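Local coordinates for spore germination lipase LipC (Metagenome, PDB 6NKD), which probably hydrolyses lipid esters as a GDSL-family (SGNH-type) lipase, with a likely role in spore germination, at residues Q27-K32 and V74-G79; A58-P63 and E67-A72; E116-I121 and T127-R132. All blocks are in the same frame, centred on the assembly; numbering follows the deposited sequence.

Interaction 1 (Q27-K32 and V74-G79); sequences QRYKRK and VITITG. With SO4 (sulfate ion), chain D.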
loop_
_atom_site.group_PDB
_atom_site.type_symbol
_atom_site.label_atom_id
_atom_site.label_comp_id
_atom_site.label_asym_id
_atom_site.label_seq_id
_atom_site.Cartn_x
_atom_site.Cartn_y
_atom_site.Cartn_z
ATOM N N GLN A 27 -11.749 -12.669 -8.370
ATOM C CA GLN A 27 -12.184 -12.026 -9.603
ATOM C C GLN A 27 -11.883 -12.857 -10.839
ATOM O O GLN A 27 -12.566 -12.694 -11.858
ATOM C CB GLN A 27 -11.543 -10.640 -9.746
ATOM C CG GLN A 27 -10.147 -10.524 -9.170
ATOM C CD GLN A 27 -10.148 -10.089 -7.717
ATOM O OE1 GLN A 27 -9.310 -10.524 -6.927
ATOM N NE2 GLN A 27 -11.089 -9.224 -7.359
ATOM N N ARG A 28 -10.883 -13.738 -10.780
ATOM C CA ARG A 28 -10.732 -14.737 -11.832
ATOM C C ARG A 28 -11.869 -15.748 -11.780
ATOM O O ARG A 28 -12.323 -16.237 -12.821
ATOM C CB ARG A 28 -9.379 -15.436 -11.705
ATOM C CG ARG A 28 -8.189 -14.507 -11.857
ATOM C CD ARG A 28 -6.897 -15.179 -11.421
ATOM N NE ARG A 28 -5.811 -14.216 -11.274
ATOM C CZ ARG A 28 -4.894 -13.973 -12.204
ATOM N NH1 ARG A 28 -3.941 -13.075 -11.982
ATOM N NH2 ARG A 28 -4.924 -14.631 -13.353
ATOM N N TYR A 29 -12.345 -16.070 -10.575
ATOM C CA TYR A 29 -13.509 -16.938 -10.438
ATOM C C TYR A 29 -14.784 -16.224 -10.864
ATOM O O TYR A 29 -15.714 -16.864 -11.366
ATOM C CB TYR A 29 -13.616 -17.436 -8.993
ATOM C CG TYR A 29 -14.815 -18.310 -8.690
ATOM C CD1 TYR A 29 -15.202 -19.326 -9.555
ATOM C CD2 TYR A 29 -15.541 -18.137 -7.518
ATOM C CE1 TYR A 29 -16.293 -20.130 -9.270
ATOM C CE2 TYR A 29 -16.629 -18.938 -7.223
ATOM C CZ TYR A 29 -17.001 -19.932 -8.102
ATOM O OH TYR A 29 -18.084 -20.731 -7.809
ATOM N N LYS A 30 -14.842 -14.903 -10.680
ATOM C CA LYS A 30 -16.003 -14.145 -11.133
ATOM C C LYS A 30 -16.098 -14.138 -12.654
ATOM O O LYS A 30 -17.191 -14.279 -13.214
ATOM C CB LYS A 30 -15.940 -12.719 -10.586
ATOM C CG LYS A 30 -16.699 -11.687 -11.410
ATOM C CD LYS A 30 -16.631 -10.314 -10.759
ATOM C CE LYS A 30 -16.714 -9.201 -11.790
ATOM N NZ LYS A 30 -17.947 -9.289 -12.615
ATOM N N ARG A 31 -14.962 -13.989 -13.340
ATOM C CA ARG A 31 -14.978 -13.974 -14.799
ATOM C C ARG A 31 -15.387 -15.330 -15.361
ATOM O O ARG A 31 -16.150 -15.401 -16.331
ATOM C CB ARG A 31 -13.609 -13.556 -15.334
ATOM C CG ARG A 31 -13.470 -13.673 -16.842
ATOM C CD ARG A 31 -12.224 -12.960 -17.339
ATOM N NE ARG A 31 -12.300 -11.520 -17.115
ATOM C CZ ARG A 31 -11.393 -10.649 -17.543
ATOM N NH1 ARG A 31 -10.335 -11.070 -18.223
ATOM N NH2 ARG A 31 -11.544 -9.354 -17.294
ATOM N N LYS A 32 -14.892 -16.416 -14.764
ATOM C CA LYS A 32 -15.269 -17.746 -15.229
ATOM C C LYS A 32 -16.718 -18.066 -14.888
ATOM O O LYS A 32 -17.379 -18.801 -15.630
ATOM C CB LYS A 32 -14.334 -18.795 -14.628
ATOM C CG LYS A 32 -12.873 -18.559 -14.953
ATOM C CD LYS A 32 -11.988 -19.640 -14.370
ATOM C CE LYS A 32 -10.528 -19.299 -14.588
ATOM N NZ LYS A 32 -9.786 -20.431 -15.199
ATOM N N VAL A 74 -23.665 -16.747 -4.720
ATOM C CA VAL A 74 -22.454 -17.529 -4.508
ATOM C C VAL A 74 -21.666 -16.873 -3.383
ATOM O O VAL A 74 -21.520 -15.646 -3.359
ATOM C CB VAL A 74 -21.597 -17.623 -5.787
ATOM C CG1 VAL A 74 -20.305 -18.378 -5.512
ATOM C CG2 VAL A 74 -22.375 -18.292 -6.911
ATOM N N ILE A 75 -21.170 -17.683 -2.450
ATOM C CA ILE A 75 -20.382 -17.203 -1.321
ATOM C C ILE A 75 -19.107 -18.031 -1.236
ATOM O O ILE A 75 -19.160 -19.265 -1.276
ATOM C CB ILE A 75 -21.162 -17.286 0.006
ATOM C CG1 ILE A 75 -22.494 -16.545 -0.101
ATOM C CG2 ILE A 75 -20.329 -16.722 1.148
ATOM C CD1 ILE A 75 -23.311 -16.577 1.171
ATOM N N THR A 76 -17.966 -17.356 -1.122
ATOM C CA THR A 76 -16.682 -18.010 -0.916
ATOM C C THR A 76 -16.080 -17.534 0.397
ATOM O O THR A 76 -16.160 -16.348 0.734
ATOM C CB THR A 76 -15.712 -17.732 -2.068
ATOM O OG1 THR A 76 -15.590 -16.317 -2.265
ATOM C CG2 THR A 76 -16.205 -18.385 -3.348
ATOM N N ILE A 77 -15.482 -18.463 1.141
ATOM C CA ILE A 77 -14.919 -18.174 2.454
ATOM C C ILE A 77 -13.506 -18.735 2.517
ATOM O O ILE A 77 -13.270 -19.883 2.124
ATOM C CB ILE A 77 -15.780 -18.756 3.591
ATOM C CG1 ILE A 77 -17.223 -18.258 3.482
ATOM C CG2 ILE A 77 -15.195 -18.385 4.945
ATOM C CD1 ILE A 77 -18.129 -18.768 4.577
ATOM N N THR A 78 -12.570 -17.923 3.002
ATOM C CA THR A 78 -11.215 -18.362 3.293
ATOM C C THR A 78 -10.884 -18.010 4.737
ATOM O O THR A 78 -11.483 -17.105 5.324
ATOM C CB THR A 78 -10.179 -17.720 2.353
ATOM O OG1 THR A 78 -10.112 -16.309 2.597
ATOM C CG2 THR A 78 -10.554 -17.959 0.902
ATOM N N GLY A 79 -9.934 -18.736 5.307
ATOM C CA GLY A 79 -9.526 -18.461 6.670
ATOM C C GLY A 79 -8.665 -19.573 7.222
ATOM O O GLY A 79 -8.396 -20.580 6.558
HETATM S S SO4 D . -14.983 -9.103 -15.774
HETATM O O1 SO4 D . -15.939 -8.295 -15.021
HETATM O O2 SO4 D . -14.105 -9.805 -14.842
HETATM O O3 SO4 D . -15.701 -10.078 -16.590
HETATM O O4 SO4 D . -14.185 -8.239 -16.638
#

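Interaction 2 (A58-P63 and E67-A72); sequences AMLNEP and EQVKKA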
loop_
_atom_site.group_PDB
_atom_site.type_symbol
_atom_site.label_atom_id
_atom_site.label_comp_id
_atom_site.label_asym_id
_atom_site.label_seq_id
_atom_site.Cartn_x
_atom_site.Cartn_y
_atom_site.Cartn_z
ATOM N N ALA A 58 -18.259 -13.137 13.215
ATOM C CA ALA A 58 -18.865 -11.967 13.839
ATOM C C ALA A 58 -19.265 -10.907 12.822
ATOM O O ALA A 58 -20.081 -10.037 13.144
ATOM C CB ALA A 58 -17.908 -11.367 14.870
HETATM N N MSE A 59 -18.715 -10.957 11.613
HETATM C CA MSE A 59 -19.077 -10.003 10.570
HETATM C C MSE A 59 -20.501 -10.227 10.085
HETATM O O MSE A 59 -21.186 -9.285 9.691
HETATM C CB MSE A 59 -18.125 -10.105 9.379
HETATM C CG MSE A 59 -16.674 -9.822 9.683
HETATM SE SE MSE A 59 -15.628 -9.917 8.047
HETATM C CE MSE A 59 -16.659 -11.282 7.111
ATOM N N LEU A 60 -20.938 -11.487 10.112
ATOM C CA LEU A 60 -22.239 -11.842 9.560
ATOM C C LEU A 60 -23.398 -11.181 10.295
ATOM O O LEU A 60 -24.521 -11.199 9.783
ATOM C CB LEU A 60 -22.412 -13.362 9.567
ATOM C CG LEU A 60 -21.405 -14.139 8.715
ATOM C CD1 LEU A 60 -21.825 -15.595 8.577
ATOM C CD2 LEU A 60 -21.238 -13.492 7.347
ATOM N N ASN A 61 -23.161 -10.604 11.473
ATOM C CA ASN A 61 -24.191 -9.837 12.157
ATOM C C ASN A 61 -24.186 -8.366 11.765
ATOM O O ASN A 61 -25.111 -7.638 12.143
ATOM C CB ASN A 61 -24.031 -9.962 13.676
ATOM C CG ASN A 61 -25.358 -10.173 14.384
ATOM O OD1 ASN A 61 -26.296 -10.730 13.811
ATOM N ND2 ASN A 61 -25.444 -9.728 15.632
ATOM N N GLU A 62 -23.177 -7.918 11.024
ATOM C CA GLU A 62 -23.154 -6.543 10.547
ATOM C C GLU A 62 -24.314 -6.322 9.584
ATOM O O GLU A 62 -24.546 -7.160 8.699
ATOM C CB GLU A 62 -21.827 -6.239 9.850
ATOM C CG GLU A 62 -21.322 -4.821 10.049
ATOM C CD GLU A 62 -20.576 -4.654 11.356
ATOM O OE1 GLU A 62 -20.114 -5.673 11.912
ATOM O OE2 GLU A 62 -20.450 -3.505 11.830
ATOM N N PRO A 63 -25.066 -5.226 9.714
ATOM C CA PRO A 63 -26.244 -5.051 8.849
ATOM C C PRO A 63 -25.901 -4.951 7.374
ATOM O O PRO A 63 -26.605 -5.533 6.540
ATOM C CB PRO A 63 -26.880 -3.759 9.385
ATOM C CG PRO A 63 -25.764 -3.037 10.068
ATOM C CD PRO A 63 -24.884 -4.102 10.648
ATOM N N GLU A 67 -26.752 -7.782 4.447
ATOM C CA GLU A 67 -27.427 -7.403 3.210
ATOM C C GLU A 67 -26.807 -8.110 2.012
ATOM O O GLU A 67 -27.514 -8.721 1.201
ATOM C CB GLU A 67 -27.371 -5.884 3.027
ATOM C CG GLU A 67 -28.330 -5.103 3.911
ATOM C CD GLU A 67 -29.680 -4.892 3.258
ATOM O OE1 GLU A 67 -29.794 -5.136 2.039
ATOM O OE2 GLU A 67 -30.627 -4.480 3.962
ATOM N N GLN A 68 -25.479 -8.048 1.892
ATOM C CA GLN A 68 -24.814 -8.622 0.726
ATOM C C GLN A 68 -24.785 -10.144 0.779
ATOM O O GLN A 68 -24.748 -10.796 -0.271
ATOM C CB GLN A 68 -23.397 -8.065 0.606
ATOM C CG GLN A 68 -23.329 -6.549 0.659
ATOM C CD GLN A 68 -24.212 -5.888 -0.383
ATOM O OE1 GLN A 68 -24.244 -6.304 -1.543
ATOM N NE2 GLN A 68 -24.938 -4.855 0.028
ATOM N N VAL A 69 -24.796 -10.727 1.979
ATOM C CA VAL A 69 -24.830 -12.183 2.088
ATOM C C VAL A 69 -26.208 -12.713 1.712
ATOM O O VAL A 69 -26.330 -13.750 1.049
ATOM C CB VAL A 69 -24.413 -12.622 3.504
ATOM C CG1 VAL A 69 -24.708 -14.100 3.720
ATOM C CG2 VAL A 69 -22.936 -12.337 3.731
ATOM N N LYS A 70 -27.265 -12.006 2.119
ATOM C CA LYS A 70 -28.618 -12.446 1.792
ATOM C C LYS A 70 -28.863 -12.412 0.289
ATOM O O LYS A 70 -29.498 -13.316 -0.266
ATOM C CB LYS A 70 -29.641 -11.576 2.522
ATOM C CG LYS A 70 -31.086 -11.960 2.254
ATOM C CD LYS A 70 -32.046 -11.003 2.938
ATOM C CE LYS A 70 -33.488 -11.435 2.736
ATOM N NZ LYS A 70 -33.743 -12.780 3.322
ATOM N N LYS A 71 -28.366 -11.376 -0.388
ATOM C CA LYS A 71 -28.517 -11.260 -1.832
ATOM C C LYS A 71 -27.552 -12.149 -2.604
ATOM O O LYS A 71 -27.730 -12.322 -3.814
ATOM C CB LYS A 71 -28.314 -9.807 -2.270
ATOM C CG LYS A 71 -29.226 -8.807 -1.582
ATOM C CD LYS A 71 -28.887 -7.372 -1.978
ATOM C CE LYS A 71 -27.488 -6.973 -1.525
ATOM N NZ LYS A 71 -26.440 -7.233 -2.554
ATOM N N ALA A 72 -26.546 -12.712 -1.941
ATOM C CA ALA A 72 -25.499 -13.443 -2.642
ATOM C C ALA A 72 -26.017 -14.776 -3.164
ATOM O O ALA A 72 -26.609 -15.564 -2.419
ATOM C CB ALA A 72 -24.305 -13.673 -1.718
#

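Interaction 3 (E116-I121 and T127-R132); sequences EKIREI and TRYLVR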
loop_
_atom_site.group_PDB
_atom_site.type_symbol
_atom_site.label_atom_id
_atom_site.label_comp_id
_atom_site.label_asym_id
_atom_site.label_seq_id
_atom_site.Cartn_x
_atom_site.Cartn_y
_atom_site.Cartn_z
ATOM N N GLU A 116 -24.010 -21.991 9.640
ATOM C CA GLU A 116 -25.327 -21.978 10.266
ATOM C C GLU A 116 -25.957 -20.593 10.220
ATOM O O GLU A 116 -27.186 -20.474 10.158
ATOM C CB GLU A 116 -25.219 -22.477 11.709
ATOM C CG GLU A 116 -26.514 -22.409 12.508
ATOM C CD GLU A 116 -27.623 -23.255 11.912
ATOM O OE1 GLU A 116 -27.317 -24.257 11.233
ATOM O OE2 GLU A 116 -28.807 -22.916 12.123
ATOM N N LYS A 117 -25.144 -19.536 10.241
ATOM C CA LYS A 117 -25.701 -18.191 10.188
ATOM C C LYS A 117 -26.133 -17.810 8.779
ATOM O O LYS A 117 -27.106 -17.067 8.617
ATOM C CB LYS A 117 -24.690 -17.178 10.728
ATOM C CG LYS A 117 -25.293 -15.813 11.031
ATOM C CD LYS A 117 -24.482 -15.072 12.079
ATOM C CE LYS A 117 -25.209 -13.826 12.561
ATOM N NZ LYS A 117 -24.515 -13.204 13.721
ATOM N N ILE A 118 -25.438 -18.315 7.755
ATOM C CA ILE A 118 -25.794 -17.990 6.375
ATOM C C ILE A 118 -27.208 -18.463 6.060
ATOM O O ILE A 118 -27.987 -17.752 5.411
ATOM C CB ILE A 118 -24.760 -18.585 5.402
ATOM C CG1 ILE A 118 -23.460 -17.780 5.447
ATOM C CG2 ILE A 118 -25.309 -18.626 3.985
ATOM C CD1 ILE A 118 -22.366 -18.330 4.555
ATOM N N ARG A 119 -27.570 -19.664 6.522
ATOM C CA ARG A 119 -28.933 -20.140 6.313
ATOM C C ARG A 119 -29.920 -19.436 7.237
ATOM O O ARG A 119 -31.091 -19.270 6.876
ATOM C CB ARG A 119 -29.002 -21.656 6.499
ATOM C CG ARG A 119 -28.295 -22.175 7.734
ATOM C CD ARG A 119 -27.443 -23.384 7.388
ATOM N NE ARG A 119 -26.527 -23.087 6.289
ATOM C CZ ARG A 119 -25.642 -23.946 5.795
ATOM N NH1 ARG A 119 -25.541 -25.168 6.303
ATOM N NH2 ARG A 119 -24.854 -23.581 4.793
ATOM N N GLU A 120 -29.473 -19.015 8.424
ATOM C CA GLU A 120 -30.324 -18.191 9.275
ATOM C C GLU A 120 -30.568 -16.821 8.656
ATOM O O GLU A 120 -31.626 -16.221 8.878
ATOM C CB GLU A 120 -29.702 -18.035 10.662
ATOM C CG GLU A 120 -29.876 -19.241 11.568
ATOM C CD GLU A 120 -29.321 -19.003 12.959
ATOM O OE1 GLU A 120 -28.732 -17.926 13.189
ATOM O OE2 GLU A 120 -29.476 -19.892 13.824
ATOM N N ILE A 121 -29.606 -16.313 7.885
ATOM C CA ILE A 121 -29.785 -15.031 7.214
ATOM C C ILE A 121 -30.763 -15.166 6.055
ATOM O O ILE A 121 -31.658 -14.331 5.878
ATOM C CB ILE A 121 -28.424 -14.485 6.746
ATOM C CG1 ILE A 121 -27.561 -14.095 7.947
ATOM C CG2 ILE A 121 -28.612 -13.303 5.808
ATOM C CD1 ILE A 121 -26.084 -13.999 7.626
ATOM N N THR A 127 -33.161 -21.581 -1.059
ATOM C CA THR A 127 -32.167 -22.637 -0.948
ATOM C C THR A 127 -31.290 -22.726 -2.188
ATOM O O THR A 127 -30.514 -23.677 -2.324
ATOM C CB THR A 127 -32.847 -23.983 -0.687
ATOM O OG1 THR A 127 -34.192 -23.944 -1.179
ATOM C CG2 THR A 127 -32.858 -24.297 0.803
ATOM N N ARG A 128 -31.397 -21.755 -3.091
ATOM C CA ARG A 128 -30.625 -21.721 -4.324
ATOM C C ARG A 128 -29.245 -21.104 -4.141
ATOM O O ARG A 128 -28.509 -20.966 -5.123
ATOM C CB ARG A 128 -31.399 -20.950 -5.398
ATOM C CG ARG A 128 -31.392 -21.597 -6.770
ATOM C CD ARG A 128 -32.347 -20.878 -7.709
ATOM N NE ARG A 128 -32.289 -21.406 -9.068
ATOM C CZ ARG A 128 -33.099 -22.346 -9.543
ATOM N NH1 ARG A 128 -34.040 -22.869 -8.769
ATOM N NH2 ARG A 128 -32.970 -22.762 -10.795
ATOM N N TYR A 129 -28.882 -20.731 -2.918
ATOM C CA TYR A 129 -27.573 -20.154 -2.651
ATOM C C TYR A 129 -26.475 -21.203 -2.825
ATOM O O TYR A 129 -26.725 -22.409 -2.899
ATOM C CB TYR A 129 -27.520 -19.549 -1.245
ATOM C CG TYR A 129 -27.641 -20.526 -0.084
ATOM C CD1 TYR A 129 -28.472 -21.640 -0.155
ATOM C CD2 TYR A 129 -26.929 -20.320 1.091
ATOM C CE1 TYR A 129 -28.582 -22.521 0.904
ATOM C CE2 TYR A 129 -27.034 -21.198 2.156
ATOM C CZ TYR A 129 -27.862 -22.295 2.057
ATOM O OH TYR A 129 -27.971 -23.171 3.111
ATOM N N LEU A 130 -25.236 -20.719 -2.888
ATOM C CA LEU A 130 -24.080 -21.563 -3.153
ATOM C C LEU A 130 -22.914 -21.095 -2.297
ATOM O O LEU A 130 -22.603 -19.901 -2.271
ATOM C CB LEU A 130 -23.697 -21.515 -4.635
ATOM C CG LEU A 130 -23.381 -22.850 -5.307
ATOM C CD1 LEU A 130 -24.630 -23.719 -5.374
ATOM C CD2 LEU A 130 -22.806 -22.610 -6.690
ATOM N N VAL A 131 -22.273 -22.032 -1.604
ATOM C CA VAL A 131 -21.141 -21.732 -0.734
ATOM C C VAL A 131 -19.981 -22.632 -1.133
ATOM O O VAL A 131 -20.119 -23.861 -1.144
ATOM C CB VAL A 131 -21.481 -21.921 0.753
ATOM C CG1 VAL A 131 -20.246 -21.692 1.608
ATOM C CG2 VAL A 131 -22.604 -20.981 1.169
ATOM N N ARG A 132 -18.846 -22.025 -1.461
ATOM C CA ARG A 132 -17.617 -22.743 -1.783
ATOM C C ARG A 132 -16.529 -22.257 -0.834
ATOM O O ARG A 132 -16.007 -21.150 -0.996
ATOM C CB ARG A 132 -17.207 -22.524 -3.241
ATOM C CG ARG A 132 -17.839 -23.484 -4.243
ATOM C CD ARG A 132 -19.274 -23.110 -4.573
ATOM N NE ARG A 132 -19.830 -23.964 -5.621
ATOM C CZ ARG A 132 -20.579 -25.037 -5.392
ATOM N NH1 ARG A 132 -20.874 -25.391 -4.149
ATOM N NH2 ARG A 132 -21.040 -25.756 -6.409
#

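Interaction 1 (Q27-K32 and V74-G79)
Y29 reaches from helix 25-37 to the middle strand of the five-stranded parallel sheet, a helix-on-sheet contact of the alpha/beta/alpha sandwich of SGNH hydrolases. Its ring lies obliquely against two methyl groups: CE2 comes 3.9 Å from T76 CG2, and OH lies 4.0 Å from V74 CG1. V74 and T76 alternate with I75, so both turn toward the helix while I75 points to the other layer. The tyrosine CG stands anti to the backbone N (chi1 178°), which carries the ring across to the strand; L202 of helix 192-204 also packs on it. T76 offers the ring its methyl, CG2, and its OG1 is hydrogen-bonded to the hydroxyl of Y5 on the adjacent strand 3-9. R31, with weaker help from K30, binds a sulfate, probably from the crystallisation liquor, at the subunit interface: Q68 of the second subunit also bonds it, and E67 of that subunit forms a salt bridge with R31 NH2. K30 NZ also pairs with E34 and V41 O. The R31 guanidinium meets the anion at its edge, the sulfur in its plane: NH2 donates to O4 over 2.9 Å (N-H...O 153°), NE weakly to O2 over 3.4 Å.

Interaction 2 (A58-P63 and E67-A72)
P63 O accepts a hydrogen bond from E67 N at 3.1 Å, with an N-H...O angle of 145° and the donor tilted 31° from the carbonyl plane. This is an i to i+4 bond in the first turn of helix 63-71, for which E62 occupies the N-cap position. A type I beta turn from M59 to E62, closed by E62 N bonding to M59 O, leads out of helix 53-59 and directly into this next helix. L60 sits in that turn; although its CB does not aim at the helix, the end of its side chain swings closer, and CD2 meets V69 CG2 at 4.2 Å, the two side chains crossing at about a right angle. V69 CG2 stands anti to its own carbonyl carbon, which turns this methyl to the leucine. Further along the helix, K71 NZ donates to Q68 OE1 from above the amide plane, not on a lone pair. The apolar pair is roofed by helix 98-122, with M114 and K117 touching L60 and I121 touching V69. On the sheet side, M59 (selenomethionine here) packs on L8 of strand 3-9, and Q68 on I44 and F46 of strand 41-47.

Interaction 3 (E116-I121 and T127-R132)
This is a helix-to-strand contact, part apolar and part arginine on tyrosine, made where the C-terminal part of helix 98-122 returns through a short loop to the start of strand 130-134. Y129 is its centre, with I118 and R119 against it. The isoleucine CG2 comes up to the edge of the tyrosine ring, near its plane, 3.6 Å from CE2, while its other branch ends with CD1 4.3 Å from V131 CG2. CG2 anti to the backbone N and CG1 beside that N (chi1 -74°) send one branch to Y129 and the other to V131. In the alpha/beta/alpha sandwich of the SGNH fold, helix 98-122 covers one face of the parallel sheet and belongs to the beta-alpha-beta crossover from strand 74-77 to the adjacent strand 130-134; I118 and V131 both also touch I75 of strand 74-77. R119, one residue on, bends round to the hydroxyl end of Y129, so that OH lies over one face of its guanidinium, the guanidinium and ring planes 84° apart. NE is 3.5 Å from Y129 OH, but the poor angle rules out a hydrogen bond. Bends at chi2 and chi3 bring the group there, and I166 of strand 166-169 packs against the same arginine.

Along the chain, interaction 2 falls between the two halves of interaction 1, and interaction 3 follows both. The sheet, with strand 74-77 at its centre, separates two helical layers: helix 25-37 packs on one face through interaction 1, whereas interactions 2 and 3 lie in the layer of helices 63-71 and 98-122 on the other, their centres about 11 Å apart. Interactions 1 and 3, with centres about 15 Å apart, meet through I75, whose backbone pairs with L130 and R132 of the next strand. I75 also packs on V69, and N61 is weakly hydrogen-bonded to K117, tying interaction 2 to both. Interactions 1 and 3 fasten helices to opposite faces of the sheet; interaction 2 joins two consecutive helices of one layer.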